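Local coordinates for protein quinoline 2-oxidoreductase large subunit (Pseudomonas putida, PDB 1T3Q) that carries the molybdenum and pterin cytosine dinucleotide cofactor of a molybdenum hydroxylase that acts on quinoline at carbon 2, at residues V606-A609 with Y610-A614; V584-G588 with L589-A593. All coordinates share one frame; numbering follows the deposited sequence.

Contact 1: residues V606-A609 with Y610-A614; sequences VGAA and YFADA
Val606 and Tyr610 lie one turn apart on helix 602-611, side by side and pointing the same way. Val606 CG1, held anti to its backbone N (chi1 173°), rests 3.8 Å from CD1 of the Tyr610 ring. The carbonyl of Val606 does double work: its O accepts the amide N of Tyr610 at 3.1 Å and also sits at the ring edge, in plane, 3.5 Å from Tyr610 CD1. One residue on, Gly607 O takes the N of Phe611 at 2.9 Å, the donor tilted slightly from the carbonyl plane, while Phe611 CD1 leans to within 3.7 Å of that same oxygen. Tyr610 CB lies over the centre of one face of the Phe611 ring. The next bond in the series, Ala612 N to Ala608 O, is more bent, at 144°, and less certain in its oxygen position; beside it the Ala608 and Ala612 CB atoms touch at 3.9 Å. Outside the two segments, Tyr610 OH bonds to Ile491 O, and the backbone O of Ala612 to Thr615 OG1. Asp613 forms salt bridges with Lys3 and Arg472 of the second subunit, whose His484 and Tyr540 rings meet Tyr610. The backbone amides of Tyr610 and Phe611 are thus satisfied within the helix, while the hydroxyl of the buried Tyr610 is tied to strand 486-491 and the aspartate charge is probably balanced across the subunit boundary.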
# COMPACT_ATOMS: atom_id res chain seq x y z
N VAL B 606 -24.01 21.20 -3.49
CA VAL B 606 -23.27 20.19 -2.74
C VAL B 606 -22.60 20.84 -1.54
O VAL B 606 -22.62 20.29 -0.44
CB VAL B 606 -22.21 19.51 -3.64
CG1 VAL B 606 -21.31 18.58 -2.80
CG2 VAL B 606 -22.90 18.72 -4.74
N GLY B 607 -22.01 22.01 -1.75
CA GLY B 607 -21.35 22.72 -0.66
C GLY B 607 -22.32 22.92 0.50
O GLY B 607 -21.97 22.69 1.67
N ALA B 608 -23.54 23.34 0.18
CA ALA B 608 -24.57 23.57 1.19
C ALA B 608 -25.02 22.27 1.84
O ALA B 608 -25.32 22.24 3.03
CB ALA B 608 -25.77 24.29 0.55
N ALA B 609 -25.09 21.19 1.07
CA ALA B 609 -25.51 19.90 1.62
C ALA B 609 -24.56 19.48 2.72
O ALA B 609 -24.98 18.97 3.77
CB ALA B 609 -25.55 18.84 0.52
N TYR B 610 -23.27 19.68 2.49
CA TYR B 610 -22.25 19.31 3.47
C TYR B 610 -22.09 20.28 4.63
O TYR B 610 -22.08 19.87 5.79
CB TYR B 610 -20.87 19.19 2.80
CG TYR B 610 -20.58 17.84 2.19
CD1 TYR B 610 -20.90 17.57 0.86
CD2 TYR B 610 -19.99 16.83 2.95
CE1 TYR B 610 -20.64 16.32 0.30
CE2 TYR B 610 -19.74 15.58 2.41
CZ TYR B 610 -20.06 15.33 1.09
OH TYR B 610 -19.82 14.09 0.56
N PHE B 611 -21.99 21.56 4.30
CA PHE B 611 -21.70 22.58 5.29
C PHE B 611 -22.68 23.72 5.59
O PHE B 611 -22.29 24.68 6.24
CB PHE B 611 -20.34 23.20 4.94
CG PHE B 611 -19.29 22.18 4.57
CD1 PHE B 611 -18.68 22.22 3.32
CD2 PHE B 611 -18.91 21.20 5.47
CE1 PHE B 611 -17.70 21.29 2.98
CE2 PHE B 611 -17.93 20.26 5.14
CZ PHE B 611 -17.32 20.31 3.89
N ALA B 612 -23.92 23.63 5.13
CA ALA B 612 -24.88 24.71 5.40
C ALA B 612 -26.21 24.15 5.91
O ALA B 612 -27.23 24.18 5.23
CB ALA B 612 -25.11 25.55 4.15
N ASP B 613 -26.15 23.63 7.13
CA ASP B 613 -27.26 23.04 7.86
C ASP B 613 -28.59 23.80 7.74
O ASP B 613 -29.66 23.20 7.63
CB ASP B 613 -26.83 22.94 9.33
CG ASP B 613 -27.91 22.39 10.23
OD1 ASP B 613 -28.91 23.10 10.44
OD2 ASP B 613 -27.74 21.26 10.72
N ALA B 614 -28.51 25.12 7.76
CA ALA B 614 -29.70 25.96 7.68
C ALA B 614 -30.45 25.90 6.35
O ALA B 614 -31.64 26.23 6.30
CB ALA B 614 -29.33 27.41 7.99

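Contact 2: residues V584-G588 with L589-A593; sequences VIEDG and LVHVA
His591 has CG between its backbone N and carbonyl carbon (chi1 67°), which turns the imidazole back over the partner strand; in Val584 CG1 is anti to the carbonyl carbon (chi1 -62°), which leaves CG2 under the ring. The two side chains cross, and Val584 CG2 makes a CH-pi contact 3.7 Å from the centroid of the His591 ring, offset toward the rim of that face. In the ring plane, His591 ND1 gives a weak hydrogen bond of 3.4 Å to Leu589 O, an oxygen that also accepts Glu586 N at 3.0 Å. Straight reciprocal bonds join Val584 and His591: Val584 N to His591 O at 2.8 Å, and His591 N to Val584 O at 3.0 Å. A type I' turn from Glu586 to Leu589 closes the hairpin, with Asp587 and Gly588 at its two loop positions, both at positive phi, and Leu589 N reaches Glu586 O from above the carbonyl plane. On the other face, Ile585 CG1 and Val590 CG2 meet at 4.0 Å, and both residues pack on helices 549-576 and 602-611. An alanine in place of His591 would probably leave Val584 CG2 without its ring cover and Leu589 O without its second donor. Glu586 OE2, 4.6 Å from His591 NE2 and not in contact with it, may favour a protonated imidazole; one face thus carries a polar-edged ring, the other an apolar pair.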
# COMPACT_ATOMS: atom_id res chain seq x y z
N VAL B 584 -33.18 19.28 -12.50
CA VAL B 584 -32.26 18.50 -13.32
C VAL B 584 -30.85 19.02 -13.09
O VAL B 584 -30.67 20.13 -12.59
CB VAL B 584 -32.58 18.61 -14.84
CG1 VAL B 584 -33.97 18.06 -15.14
CG2 VAL B 584 -32.46 20.04 -15.31
N ILE B 585 -29.86 18.21 -13.43
CA ILE B 585 -28.46 18.62 -13.30
C ILE B 585 -27.85 18.40 -14.67
O ILE B 585 -27.85 17.29 -15.19
CB ILE B 585 -27.69 17.77 -12.27
CG1 ILE B 585 -28.43 17.76 -10.93
CG2 ILE B 585 -26.29 18.34 -12.08
CD1 ILE B 585 -27.71 16.99 -9.82
N GLU B 586 -27.35 19.48 -15.27
CA GLU B 586 -26.75 19.41 -16.60
C GLU B 586 -25.60 20.38 -16.71
O GLU B 586 -25.71 21.53 -16.28
CB GLU B 586 -27.80 19.77 -17.66
CG GLU B 586 -28.97 18.81 -17.79
CD GLU B 586 -30.01 19.31 -18.77
OE1 GLU B 586 -29.62 19.94 -19.78
OE2 GLU B 586 -31.22 19.08 -18.54
N ASP B 587 -24.49 19.93 -17.29
CA ASP B 587 -23.32 20.79 -17.45
C ASP B 587 -22.94 21.45 -16.14
O ASP B 587 -22.56 22.62 -16.12
CB ASP B 587 -23.62 21.87 -18.49
CG ASP B 587 -24.05 21.31 -19.83
OD1 ASP B 587 -24.73 22.04 -20.59
OD2 ASP B 587 -23.71 20.14 -20.12
N GLY B 588 -23.05 20.71 -15.04
CA GLY B 588 -22.70 21.24 -13.73
C GLY B 588 -23.64 22.28 -13.17
O GLY B 588 -23.34 22.93 -12.17
N LEU B 589 -24.80 22.45 -13.81
CA LEU B 589 -25.78 23.42 -13.35
C LEU B 589 -27.01 22.69 -12.82
O LEU B 589 -27.61 21.88 -13.52
CB LEU B 589 -26.20 24.32 -14.52
CG LEU B 589 -26.89 25.67 -14.27
CD1 LEU B 589 -27.98 25.84 -15.32
CD2 LEU B 589 -27.49 25.75 -12.88
N VAL B 590 -27.38 22.98 -11.58
CA VAL B 590 -28.56 22.37 -10.97
C VAL B 590 -29.70 23.38 -11.14
O VAL B 590 -29.65 24.47 -10.56
CB VAL B 590 -28.36 22.10 -9.47
CG1 VAL B 590 -29.64 21.46 -8.89
CG2 VAL B 590 -27.15 21.18 -9.26
N HIS B 591 -30.71 23.02 -11.91
CA HIS B 591 -31.80 23.96 -12.15
C HIS B 591 -33.15 23.32 -12.42
O HIS B 591 -33.26 22.10 -12.59
CB HIS B 591 -31.44 24.86 -13.34
CG HIS B 591 -31.38 24.13 -14.64
ND1 HIS B 591 -30.35 23.28 -14.98
CD2 HIS B 591 -32.24 24.09 -15.69
CE1 HIS B 591 -30.57 22.75 -16.17
NE2 HIS B 591 -31.72 23.23 -16.62
N VAL B 592 -34.18 24.15 -12.46
CA VAL B 592 -35.53 23.69 -12.74
C VAL B 592 -35.53 23.33 -14.22
O VAL B 592 -35.17 24.16 -15.06
CB VAL B 592 -36.57 24.81 -12.47
CG1 VAL B 592 -37.96 24.36 -12.90
CG2 VAL B 592 -36.57 25.16 -10.98
N ALA B 593 -35.91 22.10 -14.54
CA ALA B 593 -35.93 21.64 -15.92
C ALA B 593 -36.65 22.63 -16.83
O ALA B 593 -37.78 23.02 -16.56
CB ALA B 593 -36.59 20.27 -16.02

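Overall arrangement
Contacts 1 and 2 follow each other along the chain within one molybdopterin cofactor-binding domain, their centres 18 Å apart and their nearest atoms about 7 Å apart, without touching. Strand 599-601, the third of the small antiparallel sheet that contains the 584-593 hairpin, leads directly into helix 602-611, which carries contact 1. Helix 549-576 links them further: Leu571 meets Ala608 and Ala609, and Ala572 meets Val590. The centres of contacts 1 and 2 lie about 45 and 39 Å from the centre of the chain, and neither supplies a residue to the molybdenum pocket. Contact 1 faces the second subunit, whereas no other protein chain of the assembly touches the hairpin of contact 2.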